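N-terminal acetyltransferase B complex subunit MDM20 (Candida albicans, PDB 5K04) probably serves as the non-catalytic, largely helical auxiliary subunit of the NatB N-terminal acetyltransferase complex, partnering the NAT3 subunit. Local coordinates at residues Lys412-Met416 and Ile431-Leu435; Tyr447-Thr451 and Asp566-Asn570; Arg501-Ser507 and Ser544-Arg550; Lys577-Tyr581 and Glu671-Ile675. All blocks are in the same frame, centred on the assembly; numbering follows the deposited sequence.

Contact 1. Residues Lys412-Met416 and Ile431-Leu435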
loop_
_atom_site.group_PDB
_atom_site.type_symbol
_atom_site.label_atom_id
_atom_site.label_comp_id
_atom_site.label_asym_id
_atom_site.label_seq_id
_atom_site.Cartn_x
_atom_site.Cartn_y
_atom_site.Cartn_z
ATOM N N LYS A 412 2.120 -1.255 19.603
ATOM C CA LYS A 412 0.870 -1.892 19.196
ATOM C C LYS A 412 1.101 -2.924 18.098
ATOM O O LYS A 412 0.568 -4.041 18.159
ATOM C CB LYS A 412 -0.121 -0.834 18.728
ATOM C CG LYS A 412 -0.731 -0.031 19.865
ATOM C CD LYS A 412 -1.786 0.914 19.365
ATOM C CE LYS A 412 -2.462 1.663 20.519
ATOM N NZ LYS A 412 -3.619 2.438 19.953
ATOM N N LEU A 413 1.908 -2.573 17.092
ATOM C CA LEU A 413 2.161 -3.518 16.006
ATOM C C LEU A 413 2.832 -4.769 16.540
ATOM O O LEU A 413 2.469 -5.889 16.161
ATOM C CB LEU A 413 3.028 -2.871 14.924
ATOM C CG LEU A 413 2.418 -1.674 14.195
ATOM C CD1 LEU A 413 3.405 -1.101 13.205
ATOM C CD2 LEU A 413 1.166 -2.078 13.505
ATOM N N TRP A 414 3.804 -4.597 17.441
ATOM C CA TRP A 414 4.515 -5.742 17.994
ATOM C C TRP A 414 3.581 -6.604 18.837
ATOM O O TRP A 414 3.631 -7.838 18.762
ATOM C CB TRP A 414 5.717 -5.259 18.813
ATOM C CG TRP A 414 6.927 -5.069 17.975
ATOM C CD1 TRP A 414 7.399 -3.885 17.466
ATOM C CD2 TRP A 414 7.805 -6.095 17.488
ATOM N NE1 TRP A 414 8.525 -4.109 16.714
ATOM C CE2 TRP A 414 8.793 -5.457 16.704
ATOM C CE3 TRP A 414 7.847 -7.487 17.632
ATOM C CZ2 TRP A 414 9.826 -6.168 16.065
ATOM C CZ3 TRP A 414 8.884 -8.199 17.011
ATOM C CH2 TRP A 414 9.859 -7.531 16.232
ATOM N N LEU A 415 2.707 -5.966 19.625
ATOM C CA LEU A 415 1.722 -6.708 20.405
ATOM C C LEU A 415 0.881 -7.614 19.506
ATOM O O LEU A 415 0.612 -8.773 19.851
ATOM C CB LEU A 415 0.833 -5.730 21.178
ATOM C CG LEU A 415 -0.203 -6.374 22.097
ATOM C CD1 LEU A 415 0.501 -7.351 23.060
ATOM C CD2 LEU A 415 -0.985 -5.313 22.860
ATOM N N MET A 416 0.477 -7.106 18.335
ATOM C CA MET A 416 -0.258 -7.945 17.389
ATOM C C MET A 416 0.612 -9.085 16.864
ATOM O O MET A 416 0.141 -10.225 16.750
ATOM C CB MET A 416 -0.815 -7.091 16.247
ATOM C CG MET A 416 -2.096 -6.350 16.627
ATOM S SD MET A 416 -3.049 -5.633 15.309
ATOM C CE MET A 416 -1.880 -4.456 14.809
ATOM N N ILE A 431 -6.826 -4.065 18.705
ATOM C CA ILE A 431 -5.619 -3.252 18.576
ATOM C C ILE A 431 -5.567 -2.584 17.211
ATOM O O ILE A 431 -5.349 -1.371 17.102
ATOM C CB ILE A 431 -4.378 -4.124 18.821
ATOM C CG1 ILE A 431 -4.463 -4.762 20.215
ATOM C CG2 ILE A 431 -3.112 -3.309 18.664
ATOM C CD1 ILE A 431 -3.510 -5.910 20.408
ATOM N N TYR A 432 -5.763 -3.382 16.156
ATOM C CA TYR A 432 -5.821 -2.900 14.773
ATOM C C TYR A 432 -6.811 -1.754 14.620
ATOM O O TYR A 432 -6.494 -0.710 14.033
ATOM C CB TYR A 432 -6.209 -4.075 13.865
ATOM C CG TYR A 432 -6.178 -3.856 12.359
ATOM C CD1 TYR A 432 -7.264 -3.317 11.675
ATOM C CD2 TYR A 432 -5.073 -4.242 11.617
ATOM C CE1 TYR A 432 -7.231 -3.149 10.277
ATOM C CE2 TYR A 432 -5.028 -4.076 10.234
ATOM C CZ TYR A 432 -6.104 -3.534 9.570
ATOM O OH TYR A 432 -6.030 -3.380 8.195
ATOM N N ASN A 433 -8.015 -1.928 15.177
ATOM C CA ASN A 433 -9.045 -0.892 15.097
ATOM C C ASN A 433 -8.739 0.315 15.985
ATOM O O ASN A 433 -9.167 1.429 15.671
ATOM C CB ASN A 433 -10.397 -1.484 15.479
ATOM C CG ASN A 433 -10.909 -2.475 14.457
ATOM O OD1 ASN A 433 -10.558 -2.415 13.283
ATOM N ND2 ASN A 433 -11.761 -3.389 14.904
ATOM N N GLY A 434 -8.050 0.114 17.116
ATOM C CA GLY A 434 -7.626 1.240 17.934
ATOM C C GLY A 434 -6.559 2.099 17.275
ATOM O O GLY A 434 -6.338 3.239 17.700
ATOM N N LEU A 435 -5.890 1.568 16.246
ATOM C CA LEU A 435 -4.944 2.324 15.433
ATOM C C LEU A 435 -5.633 3.108 14.322
ATOM O O LEU A 435 -4.967 3.872 13.607
ATOM C CB LEU A 435 -3.901 1.379 14.836
ATOM C CG LEU A 435 -2.744 0.994 15.771
ATOM C CD1 LEU A 435 -1.948 -0.175 15.211
ATOM C CD2 LEU A 435 -1.827 2.181 15.997
HETATM O O HOH W 1 -4.923 -0.103 19.211
#
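Lys412 NZ gives a hydrogen bond to a water 3.0 Å away, and that water donates in turn to the backbone O of Ile431, so the polar link between the two segments is indirect. The lysine reaches the water because its chain is extended beyond CG, with chi2, chi3 and chi4 all close to 180°. On the way it runs alongside Leu435 in the opposite sense, and Lys412 CD comes to 3.6 Å from Leu435 CD2. The ammonium thus comes near Gly434 O, 3.6 Å from Lys412 NZ and too long to count as a bond, while the methylenes serve as apolar surface.

Ile431 fills the middle of the contact with both of its branches. Its CG2 sits over the turn of helix 409-419, 3.8 Å from Met416 CG, and its CD1 meets Leu415 CD2 at 3.6 Å, the two side chains crossing at about a right angle. Met416 reaches farther along: its SD lies 3.8 Å from Tyr432 CB, at the edge of the tyrosine ring and near its plane. A bend at chi3 (-65°) turns Met416 CE back toward Leu435 CD1, which also receives Leu413 CD2 at 4.0 Å.

The hydroxyl of Tyr432 is engaged by His442, and Leu413 packs on Leu20 of the NAT3 chain. Two helices close in sequence, joined by a short connection and zipped together by aliphatic side chains and a methionine, are consistent with the TPR-like alpha-helical repeat architecture of this family.

Contact 2. Residues Tyr447-Thr451 and Asp566-Asn570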
loop_
_atom_site.group_PDB
_atom_site.type_symbol
_atom_site.label_atom_id
_atom_site.label_comp_id
_atom_site.label_asym_id
_atom_site.label_seq_id
_atom_site.Cartn_x
_atom_site.Cartn_y
_atom_site.Cartn_z
ATOM N N TYR A 447 -2.411 -7.883 6.816
ATOM C CA TYR A 447 -1.821 -9.168 7.139
ATOM C C TYR A 447 -1.642 -9.352 8.641
ATOM O O TYR A 447 -1.493 -10.492 9.093
ATOM C CB TYR A 447 -0.490 -9.289 6.415
ATOM C CG TYR A 447 0.631 -8.461 7.034
ATOM C CD1 TYR A 447 1.422 -8.987 8.065
ATOM C CD2 TYR A 447 0.920 -7.169 6.581
ATOM C CE1 TYR A 447 2.472 -8.235 8.650
ATOM C CE2 TYR A 447 1.972 -6.412 7.159
ATOM C CZ TYR A 447 2.735 -6.951 8.195
ATOM O OH TYR A 447 3.755 -6.218 8.753
ATOM N N TYR A 448 -1.647 -8.254 9.417
ATOM C CA TYR A 448 -1.660 -8.360 10.874
ATOM C C TYR A 448 -2.896 -9.096 11.380
ATOM O O TYR A 448 -2.887 -9.585 12.511
ATOM C CB TYR A 448 -1.586 -6.964 11.529
ATOM C CG TYR A 448 -0.189 -6.383 11.632
ATOM C CD1 TYR A 448 0.687 -6.779 12.648
ATOM C CD2 TYR A 448 0.253 -5.447 10.714
ATOM C CE1 TYR A 448 1.979 -6.256 12.742
ATOM C CE2 TYR A 448 1.533 -4.921 10.783
ATOM C CZ TYR A 448 2.395 -5.320 11.808
ATOM O OH TYR A 448 3.653 -4.790 11.866
ATOM N N LEU A 449 -3.951 -9.181 10.569
ATOM C CA LEU A 449 -5.181 -9.874 10.929
ATOM C C LEU A 449 -5.204 -11.322 10.444
ATOM O O LEU A 449 -6.235 -11.993 10.571
ATOM C CB LEU A 449 -6.377 -9.113 10.366
ATOM C CG LEU A 449 -6.494 -7.636 10.771
ATOM C CD1 LEU A 449 -7.488 -6.909 9.865
ATOM C CD2 LEU A 449 -6.920 -7.508 12.249
ATOM N N THR A 450 -4.080 -11.811 9.915
ATOM C CA THR A 450 -4.005 -13.144 9.313
ATOM C C THR A 450 -4.627 -14.225 10.202
ATOM O O THR A 450 -5.406 -15.058 9.725
ATOM C CB THR A 450 -2.535 -13.462 9.011
ATOM O OG1 THR A 450 -2.027 -12.535 8.033
ATOM C CG2 THR A 450 -2.358 -14.904 8.520
ATOM N N THR A 451 -4.303 -14.221 11.500
ATOM C CA THR A 451 -4.699 -15.286 12.424
ATOM C C THR A 451 -6.019 -15.019 13.134
ATOM O O THR A 451 -6.439 -15.840 13.956
ATOM C CB THR A 451 -3.610 -15.501 13.487
ATOM O OG1 THR A 451 -3.476 -14.312 14.280
ATOM C CG2 THR A 451 -2.265 -15.823 12.834
ATOM N N ASP A 566 7.588 -13.604 13.147
ATOM C CA ASP A 566 6.891 -13.040 12.009
ATOM C C ASP A 566 5.400 -13.318 12.159
ATOM O O ASP A 566 5.006 -14.326 12.751
ATOM C CB ASP A 566 7.413 -13.658 10.696
ATOM C CG ASP A 566 8.823 -13.215 10.353
ATOM O OD1 ASP A 566 9.166 -12.047 10.649
ATOM O OD2 ASP A 566 9.573 -14.031 9.779
ATOM N N VAL A 567 4.569 -12.416 11.643
ATOM C CA VAL A 567 3.184 -12.834 11.415
ATOM C C VAL A 567 3.182 -13.980 10.405
ATOM O O VAL A 567 3.902 -13.922 9.387
ATOM C CB VAL A 567 2.324 -11.648 10.946
ATOM C CG1 VAL A 567 0.898 -12.097 10.575
ATOM C CG2 VAL A 567 2.261 -10.577 12.057
ATOM N N PRO A 568 2.475 -15.055 10.669
ATOM C CA PRO A 568 2.549 -16.268 9.823
ATOM C C PRO A 568 1.671 -16.207 8.579
ATOM O O PRO A 568 0.666 -16.928 8.427
ATOM C CB PRO A 568 2.105 -17.370 10.795
ATOM C CG PRO A 568 1.216 -16.687 11.777
ATOM C CD PRO A 568 1.782 -15.302 11.950
ATOM N N VAL A 569 2.070 -15.359 7.642
ATOM C CA VAL A 569 1.380 -15.267 6.364
ATOM C C VAL A 569 1.697 -16.511 5.550
ATOM O O VAL A 569 2.743 -17.142 5.730
ATOM C CB VAL A 569 1.782 -13.989 5.602
ATOM C CG1 VAL A 569 1.360 -12.723 6.393
ATOM C CG2 VAL A 569 3.282 -13.994 5.287
ATOM N N ASN A 570 0.778 -16.867 4.644
ATOM C CA ASN A 570 0.952 -17.998 3.720
ATOM C C ASN A 570 0.357 -17.588 2.371
ATOM O O ASN A 570 -0.846 -17.746 2.135
ATOM C CB ASN A 570 0.303 -19.272 4.255
ATOM C CG ASN A 570 0.723 -20.513 3.459
ATOM O OD1 ASN A 570 1.273 -20.402 2.362
ATOM N ND2 ASN A 570 0.465 -21.693 4.013
#
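An inverse gamma turn centred on Pro568 presents Val567 and Val569 to the 3-10 segment running through Tyr447-Leu449. The turn is closed by the bond from Val569 N to Val567 O, at 2.9 Å, and it leaves the two valines close to Tyr447 and Thr450. Val567 contributes the largest share of the buried surface. Its CB lies at the edge of the Tyr447 ring, near the ring plane and 4.0 Å from Tyr447 CD1. With CG1 anti to the backbone N (chi1 175°), that methyl is pushed against the backbone of the 3-10 segment, 3.2 Å from Tyr447 O, while CG2 goes to the Tyr448 ring, meeting Tyr448 CD1 at 4.2 Å.

Tyr447 O is also bonded within its own segment, accepting from Thr450 N at 3.0 Å; Thr450 OG1 lies still nearer, in a separation too short to be taken at face value. The two segments are separated by 114 residues, and their meeting ties the loop between helices 440-445 and 456-485 of this all-helical scaffold to the one that leads into helix 571-584, where Asn570 stands at the N-cap.

Farther along, Thr450 lies against the valines and the proline carbonyl: Thr450 OG1 is 3.8 Å from Val569 CG1, and Thr450 CG2 is 3.6 Å from Pro568 O. The Thr451 side chain crosses Pro568 at about a right angle, its CG2 lying 3.7 Å from Pro568 CG. Tyr447 OH bonds to the backbone O of Asp551, and Tyr448 leans on Leu413 and Met416 of helix 409-419.

Contact 3. Residues Arg501-Ser507 and Ser544-Arg550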
loop_
_atom_site.group_PDB
_atom_site.type_symbol
_atom_site.label_atom_id
_atom_site.label_comp_id
_atom_site.label_asym_id
_atom_site.label_seq_id
_atom_site.Cartn_x
_atom_site.Cartn_y
_atom_site.Cartn_z
ATOM N N ARG A 501 -0.674 -1.558 -8.872
ATOM C CA ARG A 501 -0.247 -2.281 -7.685
ATOM C C ARG A 501 -1.432 -2.737 -6.844
ATOM O O ARG A 501 -1.291 -3.669 -6.046
ATOM C CB ARG A 501 0.715 -1.412 -6.874
ATOM C CG ARG A 501 2.091 -1.283 -7.544
ATOM C CD ARG A 501 2.991 -0.249 -6.880
ATOM N NE ARG A 501 3.329 -0.601 -5.503
ATOM C CZ ARG A 501 4.188 0.076 -4.738
ATOM N NH1 ARG A 501 4.793 1.153 -5.212
ATOM N NH2 ARG A 501 4.429 -0.314 -3.495
ATOM N N MET A 502 -2.595 -2.104 -7.026
ATOM C CA MET A 502 -3.799 -2.349 -6.237
ATOM C C MET A 502 -4.726 -3.376 -6.871
ATOM O O MET A 502 -5.579 -3.940 -6.180
ATOM C CB MET A 502 -4.565 -1.028 -6.033
ATOM C CG MET A 502 -4.062 -0.165 -4.877
ATOM S SD MET A 502 -4.084 -0.944 -3.288
ATOM C CE MET A 502 -4.315 0.494 -2.305
ATOM N N GLN A 503 -4.549 -3.643 -8.167
ATOM C CA GLN A 503 -5.513 -4.425 -8.932
ATOM C C GLN A 503 -5.531 -5.891 -8.506
ATOM O O GLN A 503 -6.590 -6.530 -8.509
ATOM C CB GLN A 503 -5.186 -4.315 -10.416
ATOM C CG GLN A 503 -6.121 -5.090 -11.302
ATOM C CD GLN A 503 -5.601 -5.200 -12.710
ATOM O OE1 GLN A 503 -4.557 -5.817 -12.963
ATOM N NE2 GLN A 503 -6.320 -4.586 -13.643
ATOM N N ASN A 504 -4.372 -6.445 -8.155
ATOM C CA ASN A 504 -4.272 -7.867 -7.853
ATOM C C ASN A 504 -3.248 -8.115 -6.754
ATOM O O ASN A 504 -2.323 -8.914 -6.898
ATOM C CB ASN A 504 -3.912 -8.672 -9.091
ATOM C CG ASN A 504 -4.385 -10.079 -8.971
ATOM O OD1 ASN A 504 -5.322 -10.364 -8.213
ATOM N ND2 ASN A 504 -3.757 -10.973 -9.703
ATOM N N SER A 505 -3.402 -7.406 -5.641
ATOM C CA SER A 505 -2.441 -7.510 -4.563
ATOM C C SER A 505 -2.751 -8.734 -3.709
ATOM O O SER A 505 -3.888 -9.214 -3.651
ATOM C CB SER A 505 -2.426 -6.238 -3.709
ATOM O OG SER A 505 -3.464 -6.200 -2.739
ATOM N N ILE A 506 -1.708 -9.248 -3.059
ATOM C CA ILE A 506 -1.883 -10.378 -2.158
ATOM C C ILE A 506 -2.807 -9.997 -1.005
ATOM O O ILE A 506 -3.595 -10.821 -0.531
ATOM C CB ILE A 506 -0.503 -10.876 -1.682
ATOM C CG1 ILE A 506 -0.645 -12.054 -0.703
ATOM C CG2 ILE A 506 0.310 -9.744 -1.052
ATOM C CD1 ILE A 506 -1.056 -13.337 -1.370
ATOM N N SER A 507 -2.787 -8.724 -0.594
ATOM C CA SER A 507 -3.661 -8.282 0.496
ATOM C C SER A 507 -5.134 -8.264 0.077
ATOM O O SER A 507 -6.027 -8.509 0.906
ATOM C CB SER A 507 -3.216 -6.898 0.990
ATOM O OG SER A 507 -1.867 -6.935 1.449
ATOM N N SER A 544 -2.789 -15.316 -11.803
ATOM C CA SER A 544 -1.576 -14.557 -12.053
ATOM C C SER A 544 -0.775 -14.399 -10.767
ATOM O O SER A 544 -1.141 -14.890 -9.699
ATOM C CB SER A 544 -1.911 -13.189 -12.645
ATOM O OG SER A 544 -2.551 -13.344 -13.893
ATOM N N ASP A 545 0.353 -13.714 -10.883
ATOM C CA ASP A 545 1.171 -13.389 -9.733
ATOM C C ASP A 545 0.657 -12.111 -9.101
ATOM O O ASP A 545 0.329 -11.143 -9.798
ATOM C CB ASP A 545 2.629 -13.245 -10.150
ATOM C CG ASP A 545 3.248 -14.581 -10.509
ATOM O OD1 ASP A 545 3.034 -15.548 -9.749
ATOM O OD2 ASP A 545 3.919 -14.663 -11.558
ATOM N N TYR A 546 0.567 -12.135 -7.776
ATOM C CA TYR A 546 0.008 -11.042 -6.996
ATOM C C TYR A 546 1.100 -10.035 -6.636
ATOM O O TYR A 546 2.255 -10.405 -6.411
ATOM C CB TYR A 546 -0.651 -11.582 -5.721
ATOM C CG TYR A 546 -1.695 -12.689 -5.921
ATOM C CD1 TYR A 546 -2.335 -12.888 -7.147
ATOM C CD2 TYR A 546 -2.048 -13.523 -4.871
ATOM C CE1 TYR A 546 -3.297 -13.905 -7.311
ATOM C CE2 TYR A 546 -3.011 -14.531 -5.024
ATOM C CZ TYR A 546 -3.628 -14.714 -6.237
ATOM O OH TYR A 546 -4.555 -15.722 -6.372
ATOM N N THR A 547 0.731 -8.758 -6.611
ATOM C CA THR A 547 1.639 -7.732 -6.135
ATOM C C THR A 547 1.642 -7.720 -4.603
ATOM O O THR A 547 0.728 -8.222 -3.946
ATOM C CB THR A 547 1.260 -6.361 -6.701
ATOM O OG1 THR A 547 -0.120 -6.099 -6.458
ATOM C CG2 THR A 547 1.462 -6.340 -8.194
ATOM N N ASP A 548 2.721 -7.185 -4.039
ATOM C CA ASP A 548 2.923 -7.155 -2.597
ATOM C C ASP A 548 3.292 -5.733 -2.197
ATOM O O ASP A 548 4.374 -5.242 -2.535
ATOM C CB ASP A 548 3.995 -8.149 -2.151
ATOM C CG ASP A 548 4.080 -8.292 -0.609
ATOM O OD1 ASP A 548 3.386 -7.542 0.107
ATOM O OD2 ASP A 548 4.842 -9.162 -0.125
ATOM N N ASN A 549 2.389 -5.096 -1.467
ATOM C CA ASN A 549 2.595 -3.773 -0.901
ATOM C C ASN A 549 2.534 -3.788 0.625
ATOM O O ASN A 549 2.434 -2.723 1.256
ATOM C CB ASN A 549 1.555 -2.808 -1.472
ATOM C CG ASN A 549 1.454 -2.894 -2.981
ATOM O OD1 ASN A 549 2.446 -2.724 -3.690
ATOM N ND2 ASN A 549 0.249 -3.192 -3.482
ATOM N N ARG A 550 2.612 -4.966 1.233
ATOM C CA ARG A 550 2.534 -5.064 2.681
ATOM C C ARG A 550 3.699 -4.335 3.347
ATOM O O ARG A 550 4.801 -4.249 2.803
ATOM C CB ARG A 550 2.491 -6.535 3.090
ATOM C CG ARG A 550 1.150 -7.172 2.700
ATOM C CD ARG A 550 1.183 -8.660 2.912
ATOM N NE ARG A 550 2.264 -9.255 2.133
ATOM C CZ ARG A 550 2.460 -10.568 2.032
ATOM N NH1 ARG A 550 1.641 -11.401 2.670
ATOM N NH2 ARG A 550 3.459 -11.042 1.284
HETATM O O HOH W 2 -1.690 -5.807 -8.789
HETATM O O HOH W 3 -1.314 -9.374 -11.610
HETATM O O HOH W 4 -0.254 -6.316 -0.884
#
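Ile506 CG2 lies over one face of the Arg550 guanidinium, 3.7 Å above its plane and offset toward the rim, while Asp548 OD2 meets the same group at its edge in a salt bridge. Ile506 CD1 lies at the edge of the Tyr546 ring, in its plane and 3.6 Å from Tyr546 CD2. The amide of Asn504, whose ND2 is bonded to Leu541 O, stands at 69° to that ring.

The Arg501 guanidinium grips Asn549 OD1 side-on in its own plane, through NE at 2.9 Å and NH2 at 3.1 Å; both come from one face of the asparagine amide. Asn549 ND2 returns a bond to Arg501 O at 3.0 Å and also reaches Glu443. Thr547 OG1 reaches this carbonyl from its other face, at 2.7 Å.

Between these side chains runs a single beta bridge of Ser505 with Thr547: Thr547 N bonds to Asn504 O at 3.1 Å, and Ile506 N to Thr547 O at 2.8 Å (163°). Arg501 NH1 forms a salt bridge to Glu10 of the NAT3 chain. The exchange of bonds with Asn549 therefore probably fixes an arginine that serves the subunit interface.

Contact 4. Residues Lys577-Tyr581 and Glu671-Ile675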
loop_
_atom_site.group_PDB
_atom_site.type_symbol
_atom_site.label_atom_id
_atom_site.label_comp_id
_atom_site.label_asym_id
_atom_site.label_seq_id
_atom_site.Cartn_x
_atom_site.Cartn_y
_atom_site.Cartn_z
ATOM N N LYS A 577 -6.654 -21.335 -2.028
ATOM C CA LYS A 577 -8.004 -21.184 -1.502
ATOM C C LYS A 577 -8.926 -20.619 -2.567
ATOM O O LYS A 577 -10.042 -21.110 -2.763
ATOM C CB LYS A 577 -7.999 -20.281 -0.266
ATOM C CG LYS A 577 -7.302 -20.884 0.954
ATOM C CD LYS A 577 -7.887 -22.233 1.349
ATOM C CE LYS A 577 -7.347 -22.701 2.702
ATOM N NZ LYS A 577 -7.777 -21.844 3.878
ATOM N N LEU A 578 -8.459 -19.588 -3.283
ATOM C CA LEU A 578 -9.287 -18.959 -4.307
ATOM C C LEU A 578 -9.515 -19.902 -5.481
ATOM O O LEU A 578 -10.613 -19.940 -6.048
ATOM C CB LEU A 578 -8.646 -17.651 -4.761
ATOM C CG LEU A 578 -8.454 -16.650 -3.617
ATOM C CD1 LEU A 578 -7.915 -15.336 -4.145
ATOM C CD2 LEU A 578 -9.758 -16.427 -2.870
ATOM N N LEU A 579 -8.502 -20.690 -5.841
ATOM C CA LEU A 579 -8.708 -21.746 -6.828
ATOM C C LEU A 579 -9.750 -22.742 -6.346
ATOM O O LEU A 579 -10.685 -23.083 -7.086
ATOM C CB LEU A 579 -7.393 -22.451 -7.129
ATOM C CG LEU A 579 -6.349 -21.518 -7.752
ATOM C CD1 LEU A 579 -5.046 -22.249 -8.021
ATOM C CD2 LEU A 579 -6.896 -20.941 -9.038
ATOM N N VAL A 580 -9.616 -23.205 -5.096
ATOM C CA VAL A 580 -10.586 -24.150 -4.536
ATOM C C VAL A 580 -12.002 -23.645 -4.771
ATOM O O VAL A 580 -12.847 -24.338 -5.348
ATOM C CB VAL A 580 -10.320 -24.389 -3.032
ATOM C CG1 VAL A 580 -11.512 -25.119 -2.379
ATOM C CG2 VAL A 580 -9.054 -25.195 -2.819
ATOM N N TYR A 581 -12.276 -22.418 -4.332
ATOM C CA TYR A 581 -13.630 -21.894 -4.462
ATOM C C TYR A 581 -14.004 -21.712 -5.928
ATOM O O TYR A 581 -15.153 -21.942 -6.314
ATOM C CB TYR A 581 -13.759 -20.585 -3.669
ATOM C CG TYR A 581 -13.876 -20.835 -2.175
ATOM C CD1 TYR A 581 -15.106 -21.153 -1.597
ATOM C CD2 TYR A 581 -12.770 -20.762 -1.345
ATOM C CE1 TYR A 581 -15.232 -21.391 -0.231
ATOM C CE2 TYR A 581 -12.887 -20.994 0.023
ATOM C CZ TYR A 581 -14.122 -21.321 0.575
ATOM O OH TYR A 581 -14.229 -21.556 1.930
ATOM N N GLU A 671 -12.956 -25.725 7.420
ATOM C CA GLU A 671 -13.379 -25.232 6.116
ATOM C C GLU A 671 -13.398 -26.362 5.095
ATOM O O GLU A 671 -14.335 -26.478 4.290
ATOM C CB GLU A 671 -12.446 -24.101 5.675
ATOM C CG GLU A 671 -12.635 -23.586 4.253
ATOM C CD GLU A 671 -11.569 -22.548 3.847
ATOM O OE1 GLU A 671 -10.381 -22.732 4.184
ATOM O OE2 GLU A 671 -11.931 -21.551 3.181
ATOM N N PHE A 672 -12.374 -27.220 5.132
ATOM C CA PHE A 672 -12.310 -28.351 4.214
ATOM C C PHE A 672 -13.504 -29.286 4.400
ATOM O O PHE A 672 -14.048 -29.814 3.424
ATOM C CB PHE A 672 -10.992 -29.100 4.407
ATOM C CG PHE A 672 -10.933 -30.425 3.687
ATOM C CD1 PHE A 672 -11.388 -31.597 4.301
ATOM C CD2 PHE A 672 -10.416 -30.506 2.401
ATOM C CE1 PHE A 672 -11.330 -32.815 3.644
ATOM C CE2 PHE A 672 -10.359 -31.726 1.734
ATOM C CZ PHE A 672 -10.820 -32.880 2.356
ATOM N N ILE A 673 -13.922 -29.507 5.647
ATOM C CA ILE A 673 -15.056 -30.395 5.896
ATOM C C ILE A 673 -16.352 -29.743 5.440
ATOM O O ILE A 673 -17.246 -30.415 4.915
ATOM C CB ILE A 673 -15.104 -30.780 7.382
ATOM C CG1 ILE A 673 -13.866 -31.587 7.741
ATOM C CG2 ILE A 673 -16.359 -31.586 7.689
ATOM C CD1 ILE A 673 -13.667 -31.699 9.214
ATOM N N LYS A 674 -16.476 -28.425 5.632
ATOM C CA LYS A 674 -17.645 -27.726 5.110
ATOM C C LYS A 674 -17.741 -27.886 3.596
ATOM O O LYS A 674 -18.834 -28.069 3.050
ATOM C CB LYS A 674 -17.593 -26.239 5.484
ATOM C CG LYS A 674 -17.623 -25.925 6.974
ATOM C CD LYS A 674 -18.921 -26.347 7.618
ATOM C CE LYS A 674 -18.967 -25.899 9.066
ATOM N NZ LYS A 674 -20.259 -26.283 9.712
ATOM N N ILE A 675 -16.598 -27.819 2.906
ATOM C CA ILE A 675 -16.575 -27.961 1.453
ATOM C C ILE A 675 -16.879 -29.405 1.044
ATOM O O ILE A 675 -17.588 -29.651 0.058
ATOM C CB ILE A 675 -15.217 -27.462 0.922
ATOM C CG1 ILE A 675 -15.104 -25.949 1.142
ATOM C CG2 ILE A 675 -14.999 -27.806 -0.554
ATOM C CD1 ILE A 675 -13.718 -25.401 0.863
#
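Glu671 carries the tight half of this contact, its carboxylate held by Lys577 and Tyr581 from the facing helix. The syn lone pair of Glu671 OE1 takes the salt bridge from Lys577 NZ at 2.8 Å. Tyr581 OH donates to Glu671 OE2 at 2.6 Å, arriving on the anti side and 15° out of the carboxylate plane. That oxygen lies in the plane of the tyrosine ring, at its edge, and the ring and carboxylate planes are 49° apart. Glu671 spans the gap because CG is anti to its backbone N and the chain stays extended, whereas the lysine folds at chi2 and chi4 to bring its ammonium round.

The other half is looser and apolar, though still buried. Here Ile675 CD1 touches Val580 CG1 at 3.9 Å and the Tyr581 ring, at CZ, at 4.1 Å. The short axes run nearly parallel, at 13°, but 12.8 Å apart, so long side chains rather than close backbones make the joint.

Gln517 gives Glu671 OE1 a second bond, while Asn668 and Thr520 hold Lys577 NZ and Tyr581 OH. With the lysine charge, this probably keeps the buried glutamate ionised. Helix 506-521 thus closes in on the polar half, while Tyr617 of helix 608-625 packs against both Val580 and Ile675 on the apolar one.

Overall arrangement
Contacts 1, 2 and 3 cluster toward the middle of the chain, and contact 4 lies toward its C-terminal part. Contact 1 touches contact 2, their centres about 13 Å apart, because Tyr448 and Leu449 pack on helices 409-419 and 429-434. Contact 3 is nested in the loop that contact 2 closes, and the two meet where Arg550 lies on Tyr447 and Val569, their centres about 16 Å apart. Helix 571-584 follows the 566-570 segment and carries one side of contact 4, whose Leu578 touches Tyr546 of contact 3. The contacts thus follow one another in touch, from contact 1 through 2 and 3 to 4, with contacts 1 and 3 also reaching the NAT3 subunit.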